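Local coordinates for entry-fusion complex associated protein OPG083 (Vaccinia virus, PDB 6CJ6) that serves as a component of the poxvirus entry-fusion complex, which mediates lipid mixing and pore formation so that the virion core enters the host cytoplasm, at residues A[19-24]-A[66-71]; A[61-66]-A[102-107]; A[140-143]-A[147-150]; A[87-92]-A[152-157]; A[73-76]-A[81-84]. All blocks are in the same frame, centred on the assembly; numbering follows the deposited sequence.

Interaction 1: residues A[19-24]-A[66-71]; sequences LQKLAQ and MVESFI. With PDO (1,3-propandiol), chain X.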
# COMPACT_ATOMS: atom_id res chain seq x y z
N LEU A 19 6.37 -5.52 3.66
CA LEU A 19 7.62 -5.02 4.24
C LEU A 19 8.67 -6.12 4.33
O LEU A 19 9.86 -5.86 4.10
CB LEU A 19 7.36 -4.39 5.61
CG LEU A 19 6.60 -3.06 5.60
CD1 LEU A 19 6.28 -2.60 7.01
CD2 LEU A 19 7.39 -2.00 4.84
N GLN A 20 8.26 -7.35 4.66
CA GLN A 20 9.20 -8.47 4.67
C GLN A 20 9.88 -8.63 3.32
O GLN A 20 11.10 -8.80 3.24
CB GLN A 20 8.46 -9.77 5.04
CG GLN A 20 8.24 -10.00 6.52
CD GLN A 20 7.75 -11.41 6.80
OE1 GLN A 20 7.84 -12.29 5.95
NE2 GLN A 20 7.22 -11.63 8.00
N LYS A 21 9.09 -8.59 2.25
CA LYS A 21 9.64 -8.78 0.91
C LYS A 21 10.56 -7.62 0.52
O LYS A 21 11.58 -7.83 -0.14
CB LYS A 21 8.50 -8.93 -0.09
CG LYS A 21 7.57 -10.10 0.20
CD LYS A 21 6.16 -9.80 -0.27
CE LYS A 21 5.49 -11.00 -0.92
NZ LYS A 21 5.27 -12.12 0.03
N LEU A 22 10.21 -6.40 0.93
CA LEU A 22 11.05 -5.24 0.61
C LEU A 22 12.43 -5.36 1.24
O LEU A 22 13.43 -4.99 0.62
CB LEU A 22 10.37 -3.95 1.06
CG LEU A 22 9.11 -3.50 0.31
CD1 LEU A 22 8.60 -2.19 0.87
CD2 LEU A 22 9.39 -3.38 -1.18
N ALA A 23 12.49 -5.86 2.48
CA ALA A 23 13.77 -5.99 3.16
C ALA A 23 14.68 -7.01 2.49
O ALA A 23 15.90 -6.82 2.43
CB ALA A 23 13.56 -6.35 4.63
N GLN A 24 14.10 -8.11 1.98
CA GLN A 24 14.91 -9.12 1.30
C GLN A 24 15.42 -8.62 -0.04
O GLN A 24 16.60 -8.81 -0.37
CB GLN A 24 14.11 -10.40 1.12
CG GLN A 24 13.48 -10.91 2.40
CD GLN A 24 12.61 -12.13 2.17
OE1 GLN A 24 12.64 -12.74 1.10
NE2 GLN A 24 11.83 -12.49 3.18
N MET A 66 4.27 -6.17 -4.35
CA MET A 66 3.01 -5.53 -3.99
C MET A 66 1.83 -6.42 -4.36
O MET A 66 0.85 -6.52 -3.60
CB MET A 66 2.92 -4.20 -4.72
CG MET A 66 1.80 -3.28 -4.33
SD MET A 66 2.36 -1.58 -4.52
CE MET A 66 2.83 -1.25 -2.83
N VAL A 67 1.90 -7.08 -5.51
CA VAL A 67 0.79 -7.93 -5.94
C VAL A 67 0.82 -9.28 -5.23
O VAL A 67 -0.24 -9.81 -4.86
CB VAL A 67 0.78 -8.07 -7.48
CG1 VAL A 67 -0.09 -9.23 -7.91
CG2 VAL A 67 0.29 -6.78 -8.11
N GLU A 68 2.01 -9.85 -5.01
CA GLU A 68 2.11 -11.08 -4.24
C GLU A 68 1.43 -10.92 -2.89
O GLU A 68 0.64 -11.77 -2.47
CB GLU A 68 3.58 -11.46 -4.03
CG GLU A 68 4.37 -11.78 -5.28
CD GLU A 68 5.76 -12.34 -4.96
OE1 GLU A 68 5.85 -13.25 -4.12
OE2 GLU A 68 6.75 -11.85 -5.55
N SER A 69 1.74 -9.82 -2.19
CA SER A 69 1.16 -9.60 -0.87
C SER A 69 -0.35 -9.43 -0.95
O SER A 69 -1.09 -9.94 -0.09
CB SER A 69 1.81 -8.38 -0.21
OG SER A 69 3.22 -8.51 -0.15
N PHE A 70 -0.84 -8.72 -1.97
CA PHE A 70 -2.28 -8.52 -2.12
C PHE A 70 -3.00 -9.85 -2.29
O PHE A 70 -4.00 -10.11 -1.61
CB PHE A 70 -2.56 -7.60 -3.30
CG PHE A 70 -4.02 -7.40 -3.58
CD1 PHE A 70 -4.77 -6.51 -2.83
CD2 PHE A 70 -4.65 -8.10 -4.60
CE1 PHE A 70 -6.12 -6.33 -3.09
CE2 PHE A 70 -6.00 -7.92 -4.87
CZ PHE A 70 -6.73 -7.03 -4.11
N ILE A 71 -2.52 -10.69 -3.21
CA ILE A 71 -3.13 -12.00 -3.40
C ILE A 71 -3.03 -12.83 -2.13
O ILE A 71 -4.00 -13.47 -1.70
CB ILE A 71 -2.48 -12.71 -4.60
CG1 ILE A 71 -2.84 -11.99 -5.90
CG2 ILE A 71 -2.89 -14.18 -4.64
CD1 ILE A 71 -1.91 -12.30 -7.05
C1 PDO X . 3.56 -12.79 5.48
O1 PDO X . 3.13 -11.53 6.02
C2 PDO X . 3.96 -12.61 4.02
C3 PDO X . 5.44 -12.27 3.90
O3 PDO X . 5.75 -11.95 2.54
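Lys21 of helix 10-24 lies across Ser69 and Glu68 of helix 59-74, and every close approach involves this side chain. The helices stay distant, since even the nearest CA atoms, those of Lys21 and Ser69, are 8.7 Å apart. Van der Waals contact comes from the methylene part of the lysine: Lys21 CD sits 3.2 Å from Ser69 OG, and Lys21 CE packs 3.7 Å from Glu68 CB. The chain is bent at chi2, chi3 and chi4, the last turn (65°) folding the ammonium back from a straight reach. Ser69 OG has its hydrogen bonds elsewhere, to Leu65 O one turn back and to Ser17 OG.

Electrostatics add a looser component. Lys21 NZ and Glu68 OE1 are 4.3 Å apart, beyond a salt bridge, though the opposite charges probably attract; Glu72 OE1 forms a long, weak ion pair with the same NZ. The ammonium's short bond goes to a bound propanediol, with Lys21 NZ 2.6 Å from its O3, and the diol also bonds to Ser17 O.

Around the contact, Met66 packs on Phe14 and Tyr18 of helix 10-24 and on Leu151 and Ile154 of helix 145-158, while Leu19 and Leu22 rest on Val140 of strand 133-141.

Interaction 2: residues A[61-66]-A[102-107]; sequences LSFTLM and KLEKNC. With PDO (1,3-propandiol), chain Y; MOH (methanol), chain B; PGO (S-1,2-propanediol), chain C.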
# COMPACT_ATOMS: atom_id res chain seq x y z
N LEU A 61 9.56 -4.24 -9.77
CA LEU A 61 9.81 -5.10 -8.62
C LEU A 61 8.90 -4.75 -7.46
O LEU A 61 8.43 -5.64 -6.73
CB LEU A 61 11.28 -4.99 -8.20
CG LEU A 61 11.69 -5.63 -6.88
CD1 LEU A 61 11.40 -7.13 -6.88
CD2 LEU A 61 13.17 -5.37 -6.60
N SER A 62 8.64 -3.45 -7.27
CA SER A 62 7.71 -3.03 -6.22
C SER A 62 6.33 -3.63 -6.46
O SER A 62 5.79 -4.32 -5.59
CB SER A 62 7.64 -1.50 -6.19
OG SER A 62 8.91 -0.93 -5.92
N PHE A 63 5.77 -3.39 -7.64
CA PHE A 63 4.44 -3.90 -7.96
C PHE A 63 4.37 -5.42 -7.90
O PHE A 63 3.32 -5.98 -7.58
CB PHE A 63 3.99 -3.39 -9.32
CG PHE A 63 3.30 -2.05 -9.26
CD1 PHE A 63 1.98 -1.95 -8.85
CD2 PHE A 63 3.97 -0.90 -9.63
CE1 PHE A 63 1.35 -0.73 -8.80
CE2 PHE A 63 3.34 0.33 -9.58
CZ PHE A 63 2.03 0.41 -9.16
N THR A 64 5.47 -6.11 -8.21
CA THR A 64 5.46 -7.57 -8.16
C THR A 64 5.25 -8.08 -6.73
O THR A 64 4.33 -8.86 -6.47
CB THR A 64 6.74 -8.14 -8.77
OG1 THR A 64 6.78 -7.81 -10.16
CG2 THR A 64 6.77 -9.65 -8.63
N LEU A 65 6.09 -7.63 -5.79
CA LEU A 65 5.89 -7.99 -4.39
C LEU A 65 4.63 -7.35 -3.83
O LEU A 65 3.98 -7.91 -2.94
CB LEU A 65 7.10 -7.57 -3.56
CG LEU A 65 8.46 -8.12 -3.97
CD1 LEU A 65 9.57 -7.43 -3.20
CD2 LEU A 65 8.51 -9.62 -3.76
N MET A 66 4.27 -6.17 -4.35
CA MET A 66 3.01 -5.53 -3.99
C MET A 66 1.83 -6.42 -4.36
O MET A 66 0.85 -6.52 -3.60
CB MET A 66 2.92 -4.20 -4.72
CG MET A 66 1.80 -3.28 -4.33
SD MET A 66 2.36 -1.58 -4.52
CE MET A 66 2.83 -1.25 -2.83
N LYS A 102 -3.68 -4.03 -14.26
CA LYS A 102 -4.30 -2.76 -14.63
C LYS A 102 -3.96 -1.67 -13.62
O LYS A 102 -3.80 -0.50 -14.00
CB LYS A 102 -5.81 -2.95 -14.75
CG LYS A 102 -6.63 -1.67 -14.72
CD LYS A 102 -8.10 -1.99 -14.92
CE LYS A 102 -8.99 -0.90 -14.37
NZ LYS A 102 -10.42 -1.34 -14.41
N LEU A 103 -3.85 -2.03 -12.34
CA LEU A 103 -3.43 -1.06 -11.33
C LEU A 103 -2.12 -0.40 -11.71
O LEU A 103 -2.01 0.83 -11.74
CB LEU A 103 -3.31 -1.75 -9.97
CG LEU A 103 -2.60 -0.94 -8.87
CD1 LEU A 103 -3.42 0.29 -8.50
CD2 LEU A 103 -2.31 -1.79 -7.65
N GLU A 104 -1.11 -1.21 -12.04
CA GLU A 104 0.21 -0.67 -12.35
C GLU A 104 0.18 0.18 -13.61
O GLU A 104 0.82 1.24 -13.67
CB GLU A 104 1.21 -1.82 -12.49
CG GLU A 104 2.60 -1.38 -12.94
CD GLU A 104 3.62 -2.48 -12.80
OE1 GLU A 104 3.22 -3.63 -12.51
OE2 GLU A 104 4.82 -2.20 -12.96
N LYS A 105 -0.54 -0.26 -14.64
CA LYS A 105 -0.66 0.56 -15.84
C LYS A 105 -1.40 1.86 -15.54
O LYS A 105 -1.02 2.92 -16.04
CB LYS A 105 -1.35 -0.23 -16.96
CG LYS A 105 -0.51 -1.39 -17.47
CD LYS A 105 -1.28 -2.26 -18.43
CE LYS A 105 -0.42 -3.41 -18.96
NZ LYS A 105 -1.23 -4.39 -19.74
N ASN A 106 -2.45 1.79 -14.72
CA ASN A 106 -3.15 3.01 -14.33
C ASN A 106 -2.22 3.95 -13.57
O ASN A 106 -2.21 5.16 -13.81
CB ASN A 106 -4.38 2.66 -13.48
CG ASN A 106 -5.39 3.78 -13.43
OD1 ASN A 106 -6.11 4.03 -14.40
ND2 ASN A 106 -5.47 4.46 -12.29
N CYS A 107 -1.40 3.40 -12.67
CA CYS A 107 -0.44 4.22 -11.93
C CYS A 107 0.65 4.75 -12.85
O CYS A 107 0.99 5.94 -12.79
CB CYS A 107 0.16 3.42 -10.78
SG CYS A 107 -0.92 3.25 -9.35
C1 PDO Y . 3.16 4.94 -18.26
O1 PDO Y . 4.35 4.88 -19.05
C2 PDO Y . 1.98 4.39 -19.05
C3 PDO Y . 1.04 3.60 -18.16
O3 PDO Y . 0.22 2.74 -18.96
C MOH B . 2.09 -6.28 -11.05
O MOH B . 1.40 -5.18 -11.60
C1 PGO C . -6.45 -7.03 -14.06
C2 PGO C . -7.78 -6.53 -13.56
C3 PGO C . -8.62 -7.73 -13.70
O1 PGO C . -5.40 -6.34 -14.71
O2 PGO C . -8.41 -5.45 -14.27
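A buried aromatic packing contact joins helix 59-74 to helix 102-113, with the ring of Phe63 set against the first turns of the second helix. The short helical segments run roughly antiparallel, at 146°, with their axes 11.0 Å apart at closest approach.

Glu104 covers one face of the ring along its aliphatic stem. Its CB makes a CH-pi contact, 3.7 Å from the Phe63 ring centroid and only 11° off the normal. With CG anti to the backbone N and the rest of the chain extended, Glu104 runs over the face towards Phe63 CB, which its OE1 approaches to 3.3 Å. Ring and carboxylate planes differ by 14°, a stacked placement. The carboxylate is held from outside the pair by a salt bridge from Arg60 to OE1, and the same oxygen accepts a 2.6 Å bond from the O of a bound methanol; the arginine would be expected to favour the charged carboxylate.

At the ring edge, in plane, lies Leu103 CD2, 4.0 Å from Phe63 CE1. Cys107 approaches by CB, 3.9 Å from Phe63 CZ, while its SG lies 5.4 Å from the ring centroid, near the edge. This is a Cys sulfur-aromatic contact, and since that sulfur forms the disulfide to Cys149, it places Phe63 beside the covalent tie between helices 102-113 and 145-158 in this L1R/F9L-family helical bundle.

Interaction 3: residues A[140-143]-A[147-150]; sequences VNTG and ANCG. Unlike the reference sequence in segment 147-150: Ala147 (reference Arg). With MOH (methanol), chain D.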
# COMPACT_ATOMS: atom_id res chain seq x y z
N VAL A 140 5.01 3.18 3.24
CA VAL A 140 6.40 3.02 2.85
C VAL A 140 6.62 3.66 1.49
O VAL A 140 5.89 3.38 0.54
CB VAL A 140 6.84 1.54 2.87
CG1 VAL A 140 5.88 0.68 2.07
CG2 VAL A 140 8.26 1.40 2.34
N ASN A 141 7.61 4.55 1.41
CA ASN A 141 8.01 5.16 0.16
C ASN A 141 9.05 4.28 -0.51
O ASN A 141 10.09 3.97 0.09
CB ASN A 141 8.62 6.54 0.42
CG ASN A 141 9.18 7.17 -0.84
OD1 ASN A 141 8.61 7.03 -1.93
ND2 ASN A 141 10.32 7.86 -0.71
N THR A 142 8.79 3.87 -1.75
CA THR A 142 9.78 3.14 -2.53
C THR A 142 10.44 4.00 -3.60
O THR A 142 11.01 3.45 -4.55
CB THR A 142 9.19 1.87 -3.14
OG1 THR A 142 8.01 2.19 -3.90
CG2 THR A 142 8.87 0.85 -2.05
N GLY A 143 10.40 5.32 -3.46
CA GLY A 143 11.12 6.19 -4.37
C GLY A 143 10.62 6.17 -5.79
O GLY A 143 11.36 6.56 -6.70
N ALA A 147 4.88 3.46 -8.10
CA ALA A 147 4.73 2.46 -7.03
C ALA A 147 4.01 3.05 -5.83
O ALA A 147 3.17 2.37 -5.22
CB ALA A 147 6.09 1.89 -6.63
N ASN A 148 4.33 4.29 -5.46
CA ASN A 148 3.59 4.95 -4.38
C ASN A 148 2.11 5.07 -4.72
O ASN A 148 1.25 4.97 -3.84
CB ASN A 148 4.17 6.33 -4.10
CG ASN A 148 5.52 6.27 -3.39
OD1 ASN A 148 5.90 5.24 -2.83
ND2 ASN A 148 6.23 7.39 -3.39
N CYS A 149 1.80 5.29 -6.00
CA CYS A 149 0.41 5.29 -6.44
C CYS A 149 -0.24 3.93 -6.20
O CYS A 149 -1.42 3.85 -5.83
CB CYS A 149 0.32 5.65 -7.92
SG CYS A 149 -1.22 5.17 -8.72
N GLY A 150 0.51 2.85 -6.43
CA GLY A 150 -0.04 1.53 -6.19
C GLY A 150 -0.34 1.29 -4.73
O GLY A 150 -1.40 0.75 -4.39
C MOH D . 5.56 0.86 -2.78
O MOH D . 5.25 2.22 -2.52
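Strand 133-141 ends at Asn141, and the chain turns through Thr142 and Gly143 (positive phi) into helix 145-158, bringing the CA atoms of Asn141 and Asn148 within 6.3 Å. The two asparagines meet through their amides, whose planes are 52° apart. Asn148 ND2 donates to Asn141 OD1 over 2.8 Å at 165°, with the acceptor in the amide plane of Asn148 but the donor tilted 28° from the carbonyl plane of Asn141. From the opposite face of that plane Gly143 N, 2.9 Å away, also reaches Asn141 OD1. This second bond closes an Asx turn, so a single side-chain oxygen both shapes the strand-to-helix connection and accepts from Asn148 in the first turn of the helix. Asn141 ND2 donates to Asn53 OD1 and Ile35 O, and Asn148 ND2 also to Gln120 OE1; these bonds would fix the rotation of both amides.

On its other branch, Asn148 OD1 accepts a weak 3.4 Å bond from Thr142 N. Beside it Thr142 OG1 lies between the backbone N and the carbonyl carbon and touches Ala147 CB at 3.4 Å. Ala147 stands where the reference sequence has arginine. A bound methanol lies between the two segments, its oxygen 3.1 Å from Asn148 OD1.

Interaction 4: residues A[87-92]-A[152-157]; sequences EEIGID and QTIVKS. With PDO (1,3-propandiol), chain E; PDO (1,3-propandiol), chain Z; MOH (methanol), chain F; EDO (1,2-ethanediol), chain N.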
# COMPACT_ATOMS: atom_id res chain seq x y z
N GLU A 87 -11.16 -6.29 -8.38
CA GLU A 87 -11.57 -5.57 -9.58
C GLU A 87 -11.59 -4.06 -9.35
O GLU A 87 -11.39 -3.29 -10.30
CB GLU A 87 -12.93 -6.08 -10.06
CG GLU A 87 -13.45 -5.39 -11.31
CD GLU A 87 -14.19 -6.33 -12.23
OE1 GLU A 87 -14.06 -7.56 -12.06
OE2 GLU A 87 -14.91 -5.84 -13.14
N GLU A 88 -11.81 -3.62 -8.11
CA GLU A 88 -11.77 -2.19 -7.83
C GLU A 88 -10.34 -1.67 -7.83
O GLU A 88 -10.09 -0.54 -8.29
CB GLU A 88 -12.47 -1.90 -6.50
N ILE A 89 -9.39 -2.46 -7.34
CA ILE A 89 -8.00 -2.03 -7.32
C ILE A 89 -7.37 -2.16 -8.70
O ILE A 89 -6.56 -1.33 -9.11
CB ILE A 89 -7.21 -2.79 -6.23
CG1 ILE A 89 -7.62 -2.28 -4.85
CG2 ILE A 89 -5.71 -2.64 -6.44
CD1 ILE A 89 -6.72 -2.76 -3.72
N GLY A 90 -7.74 -3.20 -9.45
CA GLY A 90 -7.20 -3.41 -10.78
C GLY A 90 -6.16 -4.52 -10.83
O GLY A 90 -5.16 -4.40 -11.53
N ILE A 91 -6.40 -5.59 -10.08
CA ILE A 91 -5.51 -6.75 -10.03
C ILE A 91 -6.31 -7.99 -10.40
O ILE A 91 -7.39 -8.22 -9.86
CB ILE A 91 -4.88 -6.90 -8.63
CG1 ILE A 91 -3.96 -5.71 -8.32
CG2 ILE A 91 -4.12 -8.21 -8.53
CD1 ILE A 91 -3.38 -5.73 -6.93
N ASP A 92 -5.77 -8.78 -11.33
CA ASP A 92 -6.41 -10.03 -11.74
C ASP A 92 -5.88 -11.16 -10.86
O ASP A 92 -4.67 -11.39 -10.80
CB ASP A 92 -6.11 -10.32 -13.21
CG ASP A 92 -7.04 -11.36 -13.80
OD1 ASP A 92 -7.31 -12.38 -13.14
OD2 ASP A 92 -7.51 -11.15 -14.95
N GLN A 152 -1.01 3.58 -2.53
CA GLN A 152 -2.13 4.45 -2.18
C GLN A 152 -3.46 3.80 -2.52
O GLN A 152 -4.37 3.75 -1.69
CB GLN A 152 -1.99 5.80 -2.87
CG GLN A 152 -3.32 6.53 -3.02
CD GLN A 152 -3.17 7.97 -3.46
OE1 GLN A 152 -2.32 8.70 -2.96
NE2 GLN A 152 -4.01 8.39 -4.40
N THR A 153 -3.59 3.31 -3.76
CA THR A 153 -4.81 2.62 -4.16
C THR A 153 -5.12 1.46 -3.22
O THR A 153 -6.28 1.25 -2.84
CB THR A 153 -4.68 2.13 -5.60
OG1 THR A 153 -4.17 3.18 -6.42
CG2 THR A 153 -6.04 1.68 -6.14
N ILE A 154 -4.09 0.71 -2.83
CA ILE A 154 -4.28 -0.42 -1.93
C ILE A 154 -4.65 0.04 -0.52
O ILE A 154 -5.50 -0.57 0.14
CB ILE A 154 -3.03 -1.33 -1.95
CG1 ILE A 154 -2.92 -2.02 -3.31
CG2 ILE A 154 -3.08 -2.34 -0.82
CD1 ILE A 154 -1.73 -2.94 -3.43
N VAL A 155 -4.03 1.12 -0.04
CA VAL A 155 -4.40 1.67 1.27
C VAL A 155 -5.89 2.01 1.30
O VAL A 155 -6.65 1.51 2.13
CB VAL A 155 -3.55 2.90 1.63
CG1 VAL A 155 -4.17 3.64 2.81
CG2 VAL A 155 -2.12 2.51 1.94
N LYS A 156 -6.32 2.85 0.36
CA LYS A 156 -7.68 3.37 0.37
C LYS A 156 -8.75 2.29 0.21
O LYS A 156 -9.93 2.58 0.36
CB LYS A 156 -7.83 4.45 -0.70
CG LYS A 156 -6.78 5.56 -0.59
CD LYS A 156 -7.02 6.67 -1.59
CE LYS A 156 -8.19 7.53 -1.17
NZ LYS A 156 -8.54 8.54 -2.21
N SER A 157 -8.35 1.05 -0.09
CA SER A 157 -9.30 -0.06 -0.21
C SER A 157 -9.19 -1.03 0.96
O SER A 157 -10.19 -1.28 1.64
CB SER A 157 -9.10 -0.79 -1.55
OG SER A 157 -10.06 -1.82 -1.71
C1 PDO E . -7.75 -13.43 -16.96
O1 PDO E . -7.53 -13.89 -15.63
C2 PDO E . -9.19 -13.73 -17.38
C3 PDO E . -9.76 -12.62 -18.24
O3 PDO E . -11.18 -12.76 -18.33
C1 PDO Z . -12.78 0.41 -3.40
O1 PDO Z . -12.27 -0.92 -3.43
C2 PDO Z . -12.20 1.20 -4.57
C3 PDO Z . -13.20 2.23 -5.09
O3 PDO Z . -12.99 2.45 -6.48
C MOH F . -3.04 11.56 -4.58
O MOH F . -1.66 11.26 -4.48
C1 EDO N . -11.79 8.67 -0.24
O1 EDO N . -11.28 7.79 -1.25
C2 EDO N . -11.10 10.02 -0.35
O2 EDO N . -11.05 10.64 0.94
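Ile89, in the last turn of helix 79-89, is pressed against one side of helix 145-158 and has by far the most surface buried here. It acts mainly through the end of its longer branch: CD1 lies 3.8 Å from Ile154 CA and 3.9 Å from Ile154 CG1, so it touches both backbone and side chain. Ile89 CG1 is anti to the carbonyl carbon (chi1 -73°), and with chi2 at -169° the branch extends straight to that surface. The same methyl meets Ser157 CB at 3.8 Å, one turn farther along.

Ile154 answers from the flank of its helix through CG1, and it also packs on Met66 and Phe14. Thr153 is grazed more loosely: its CG2 is 4.3 Å from Ile89 CG2, while its hydroxyl is occupied by Cys149 O in the preceding turn. The contact is thus hydrophobic packing of a helix end against a helix side. Gly90 is the first residue to leave helical geometry after helix 79-89, with phi 104°, an angle that suits glycine. Beyond the turn, Gly90 O is bonded to the backbone of Leu103, which also packs on Ile89 and Thr153.

Ser157 also brings a polar group. Its OG shares a 2.9 Å hydrogen bond with O1 of a bound propanediol, and that diol oxygen also lies 3.2 Å from Glu88 CB.

Interaction 5: residues A[73-76]-A[81-84]; sequences VISL and DRRA. Unlike the reference sequence in segment 81-84: Ala84 (reference Arg).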
# COMPACT_ATOMS: atom_id res chain seq x y z
N VAL A 73 -2.87 -11.86 0.96
CA VAL A 73 -3.71 -11.37 2.05
C VAL A 73 -5.19 -11.47 1.71
O VAL A 73 -6.02 -11.80 2.57
CB VAL A 73 -3.29 -9.94 2.44
CG1 VAL A 73 -4.44 -9.20 3.11
CG2 VAL A 73 -2.07 -9.98 3.35
N ILE A 74 -5.55 -11.21 0.45
CA ILE A 74 -6.96 -11.19 0.07
C ILE A 74 -7.60 -12.57 0.14
O ILE A 74 -8.82 -12.68 0.26
CB ILE A 74 -7.16 -10.52 -1.30
CG1 ILE A 74 -8.48 -9.76 -1.34
CG2 ILE A 74 -7.09 -11.55 -2.42
CD1 ILE A 74 -8.50 -8.56 -0.43
N SER A 75 -6.80 -13.64 0.08
CA SER A 75 -7.35 -14.99 0.09
C SER A 75 -8.10 -15.31 1.38
O SER A 75 -8.90 -16.25 1.40
CB SER A 75 -6.25 -16.02 -0.15
OG SER A 75 -5.68 -15.87 -1.44
N LEU A 76 -7.87 -14.55 2.45
CA LEU A 76 -8.57 -14.75 3.71
C LEU A 76 -10.01 -14.23 3.68
O LEU A 76 -10.68 -14.24 4.72
CB LEU A 76 -7.78 -14.11 4.86
CG LEU A 76 -6.38 -14.69 5.05
CD1 LEU A 76 -5.57 -13.88 6.05
CD2 LEU A 76 -6.46 -16.15 5.49
N ASP A 81 -16.10 -11.69 -2.13
CA ASP A 81 -15.42 -10.52 -1.58
C ASP A 81 -14.05 -10.33 -2.21
O ASP A 81 -13.63 -9.19 -2.44
CB ASP A 81 -15.31 -10.65 -0.06
CG ASP A 81 -16.66 -10.63 0.63
OD1 ASP A 81 -17.41 -9.66 0.42
OD2 ASP A 81 -16.96 -11.58 1.37
N ARG A 82 -13.35 -11.43 -2.51
CA ARG A 82 -12.02 -11.33 -3.10
C ARG A 82 -12.07 -10.71 -4.49
O ARG A 82 -11.38 -9.73 -4.77
CB ARG A 82 -11.38 -12.72 -3.16
CG ARG A 82 -10.96 -13.26 -1.82
CD ARG A 82 -10.40 -14.67 -1.92
NE ARG A 82 -11.37 -15.67 -1.51
CZ ARG A 82 -11.09 -16.95 -1.29
NH1 ARG A 82 -9.85 -17.39 -1.45
NH2 ARG A 82 -12.04 -17.79 -0.92
N ARG A 83 -12.89 -11.28 -5.38
CA ARG A 83 -12.93 -10.80 -6.75
C ARG A 83 -13.45 -9.37 -6.84
O ARG A 83 -13.03 -8.61 -7.72
CB ARG A 83 -13.78 -11.73 -7.62
CG ARG A 83 -13.17 -13.01 -7.73
N ALA A 84 -14.36 -8.99 -5.94
CA ALA A 84 -14.93 -7.65 -5.99
C ALA A 84 -13.87 -6.59 -5.72
O ALA A 84 -13.72 -5.63 -6.50
CB ALA A 84 -16.08 -7.53 -4.98
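Arg82 of helix 79-89 lies along the backbone of Ile74 and Ser75, near the C-terminal end of helix 59-74, and nearly half of the 171 Å² buried by the contact belongs to this one side chain. The close part is its stem. Arg82 CG sits 3.0 Å from Ile74 O, and Arg82 CD is 3.3 Å from that same carbonyl oxygen, so methylene groups rather than the guanidinium meet it. Ile74 adds a slacker apolar touch, with its CG2 4.3 Å from Arg82 CG; its side chain packs also on Leu93, as does that of Arg82.

The two segments belong to a short helix-loop-helix connection: only four residues separate them, and the CA atoms of Ile74 and Arg82 come within 6.0 Å. With so few residues between, a residue in the first turn of helix 79-89 can fold back over the C-terminal end of its predecessor.

Farther out, the fit becomes looser. The arginine chain bends at chi3 (-102°), which lays the guanidinium over Ser75 O: the oxygen stands 3.2 Å above the plane, displaced towards the rim. Arg82 NH1 is also 3.2 Å from Ser75 O, but the angle is too poor for a hydrogen bond. NE makes a weak hydrogen bond to Pro78 O in the connection, and NH2 a long, weak ion pair with Glu79 at the start of helix 79-89. Ser75, exposed on this side, touches NH1 with CB at 4.1 Å, whereas its OG turns back to bond Ile71 O.

Helix 59-74 runs through interactions 1, 2 and 5, and interactions 1 and 2 share Met66, their centres being about 12 Å apart. Interactions 2 and 3 are tied covalently, Cys107 SG to Cys149 SG at 2.0 Å, and Phe63 CE2 also packs 3.6 Å from Ala147 CA. Interaction 4 joins interaction 2 where Leu103 CB lies 3.4 Å from Ile89 O, and interaction 1 where Phe70 CE1 lies 3.7 Å from Ile89 CD1. Interaction 5 is more peripheral, with its centre about 16 Å from that of the chain and about 22 Å from that of interaction 3. Bound propanediols touch interactions 1, 2 and 4, and Lys102 NZ of interaction 2 hydrogen-bonds a 2-(2-methoxyethoxy)ethanol.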